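Local coordinates for Trm112p-like protein (Encephalitozoon cuniculi, PDB 3Q87), which binds zinc and probably activates methyltransferases involved in translation, here as partner of Mtq2, which methylates the termination factor eRF1, at residues P3-L6 with G7-K10. Numbering follows the deposited sequence.
Sequences PFLL and GLLK
Leu8 reaches back along one side of a short 3-10 turn to Phe4 and Leu5. Leu8 CB lies 3.6 Å from Leu5 O. CG stands beside the backbone N and opposite the carbonyl carbon (chi1 -79°), which turns the branch toward the preceding turn. The tip CD1 comes up against two neighbours on the same side. Leu8 CD1 meets Phe4 CE1 at 3.7 Å, with the ring held obliquely to it, and Leu5 CD2 at 3.9 Å. That same Leu5 CD2 also sits over one face of the Phe4 ring, offset toward the rim, so the three side chains form one apolar cluster.

The backbone beneath is bonded in 3-10 fashion. Gly7 N donates to Phe4 O at 3.0 Å, and Leu8 N donates to Leu5 O at 2.8 Å. Leu9 N adds a weak, bent bond to Leu5 O, which therefore receives two donors. At the end of the turn one water donates to Leu6 O (2.7 Å) and to Leu9 O (2.8 Å), bridging two carbonyls in a buried region.

Phe4 also stacks on Phe91, while Leu6 packs on Leu56 of helix 42-59. Leu8 touches Val79 of the methyltransferase chain, and Gly7 O accepts a bond from its Ser78. This is a 3-10 turn at the partner interface of the Trm112 fold, running into the zinc site that begins at Cys11.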
ATOM      1  N   PRO A   3      -7.742  10.258   4.498  1.00 23.37           N
ATOM      2  CA  PRO A   3      -6.982  11.247   3.726  1.00 19.45           C
ATOM      3  C   PRO A   3      -5.453  11.127   3.818  1.00 19.23           C
ATOM      4  O   PRO A   3      -4.770  11.650   2.939  1.00 18.21           O
ATOM      5  CB  PRO A   3      -7.483  12.581   4.297  1.00 21.47           C
ATOM      6  CG  PRO A   3      -8.921  12.268   4.687  1.00 20.16           C
ATOM      7  CD  PRO A   3      -8.875  10.863   5.223  1.00 21.55           C
ATOM      8  N   PHE A   4      -4.908  10.449   4.825  1.00 18.97           N
ATOM      9  CA  PHE A   4      -3.448  10.305   4.873  1.00 19.01           C
ATOM     10  C   PHE A   4      -2.934   9.544   3.659  1.00 15.01           C
ATOM     11  O   PHE A   4      -1.759   9.668   3.298  1.00 16.69           O
ATOM     12  CB  PHE A   4      -2.969   9.647   6.173  1.00 19.99           C
ATOM     13  CG  PHE A   4      -2.950   8.144   6.129  1.00 18.48           C
ATOM     14  CD1 PHE A   4      -1.793   7.464   5.779  1.00 20.36           C
ATOM     15  CD2 PHE A   4      -4.081   7.417   6.438  1.00 16.76           C
ATOM     16  CE1 PHE A   4      -1.767   6.081   5.739  1.00 19.34           C
ATOM     17  CE2 PHE A   4      -4.064   6.031   6.409  1.00 24.36           C
ATOM     18  CZ  PHE A   4      -2.903   5.364   6.053  1.00 26.45           C
ATOM     19  N   LEU A   5      -3.817   8.777   3.019  1.00 16.02           N
ATOM     20  CA  LEU A   5      -3.430   8.020   1.816  1.00 19.66           C
ATOM     21  C   LEU A   5      -2.994   8.948   0.681  1.00 20.21           C
ATOM     22  O   LEU A   5      -2.278   8.532  -0.227  1.00 19.54           O
ATOM     23  CB  LEU A   5      -4.556   7.100   1.339  1.00 15.08           C
ATOM     24  CG  LEU A   5      -4.661   5.763   2.082  1.00 23.74           C
ATOM     25  CD1 LEU A   5      -5.524   4.784   1.304  1.00 18.39           C
ATOM     26  CD2 LEU A   5      -3.280   5.183   2.288  1.00 23.36           C
ATOM     27  N   LEU A   6      -3.417  10.210   0.740  1.00 18.10           N
ATOM     28  CA  LEU A   6      -2.996  11.181  -0.266  1.00 18.13           C
ATOM     29  C   LEU A   6      -1.486  11.421  -0.257  1.00 27.27           C
ATOM     30  O   LEU A   6      -0.952  12.000  -1.202  1.00 27.16           O
ATOM     31  CB  LEU A   6      -3.735  12.508  -0.105  1.00 22.39           C
ATOM     32  CG  LEU A   6      -5.051  12.604  -0.873  1.00 23.88           C
ATOM     33  CD1 LEU A   6      -5.682  13.925  -0.562  1.00 29.94           C
ATOM     34  CD2 LEU A   6      -4.798  12.481  -2.365  1.00 28.34           C
ATOM     35  N   GLY A   7      -0.799  11.000   0.803  1.00 17.90           N
ATOM     36  CA  GLY A   7       0.654  11.044   0.794  1.00 20.82           C
ATOM     37  C   GLY A   7       1.299   9.845   0.105  1.00 24.17           C
ATOM     38  O   GLY A   7       2.501   9.842  -0.162  1.00 24.20           O
ATOM     39  N   LEU A   8       0.503   8.824  -0.188  1.00 18.77           N
ATOM     40  CA  LEU A   8       1.036   7.529  -0.616  1.00 18.91           C
ATOM     41  C   LEU A   8       0.628   7.139  -2.032  1.00 23.22           C
ATOM     42  O   LEU A   8       1.243   6.272  -2.658  1.00 23.81           O
ATOM     43  CB  LEU A   8       0.567   6.437   0.354  1.00 18.43           C
ATOM     44  CG  LEU A   8       1.365   6.381   1.658  1.00 25.80           C
ATOM     45  CD1 LEU A   8       0.497   6.028   2.839  1.00 22.07           C
ATOM     46  CD2 LEU A   8       2.513   5.395   1.518  1.00 26.71           C
ATOM     47  N   LEU A   9      -0.428   7.758  -2.537  1.00 13.57           N
ATOM     48  CA  LEU A   9      -0.946   7.376  -3.840  1.00 15.90           C
ATOM     49  C   LEU A   9      -0.390   8.301  -4.906  1.00 17.47           C
ATOM     50  O   LEU A   9      -0.060   9.436  -4.621  1.00 21.98           O
ATOM     51  CB  LEU A   9      -2.470   7.424  -3.846  1.00 19.46           C
ATOM     52  CG  LEU A   9      -3.263   6.312  -3.146  1.00 24.43           C
ATOM     53  CD1 LEU A   9      -4.685   6.759  -2.881  1.00 16.94           C
ATOM     54  CD2 LEU A   9      -3.261   5.050  -3.985  1.00 20.05           C
ATOM     55  N   LYS A  10      -0.290   7.814  -6.132  1.00 14.19           N
ATOM     56  CA  LYS A  10       0.112   8.668  -7.239  1.00 17.01           C
ATOM     57  C   LYS A  10      -0.601   8.247  -8.517  1.00 14.21           C
ATOM     58  O   LYS A  10      -1.110   7.127  -8.618  1.00 14.33           O
ATOM     59  CB  LYS A  10       1.624   8.610  -7.450  1.00 15.24           C
ATOM     60  CG  LYS A  10       2.134   7.283  -8.032  1.00 19.22           C
ATOM     61  CD  LYS A  10       3.633   7.343  -8.289  1.00 19.84           C
ATOM     62  CE  LYS A  10       4.151   6.110  -9.017  1.00 17.54           C
ATOM     63  NZ  LYS A  10       3.802   6.134 -10.460  1.00 26.50           N
TER
HETATM   64  O   HOH W   1      -1.431  11.748  -3.870  1.00 28.30           O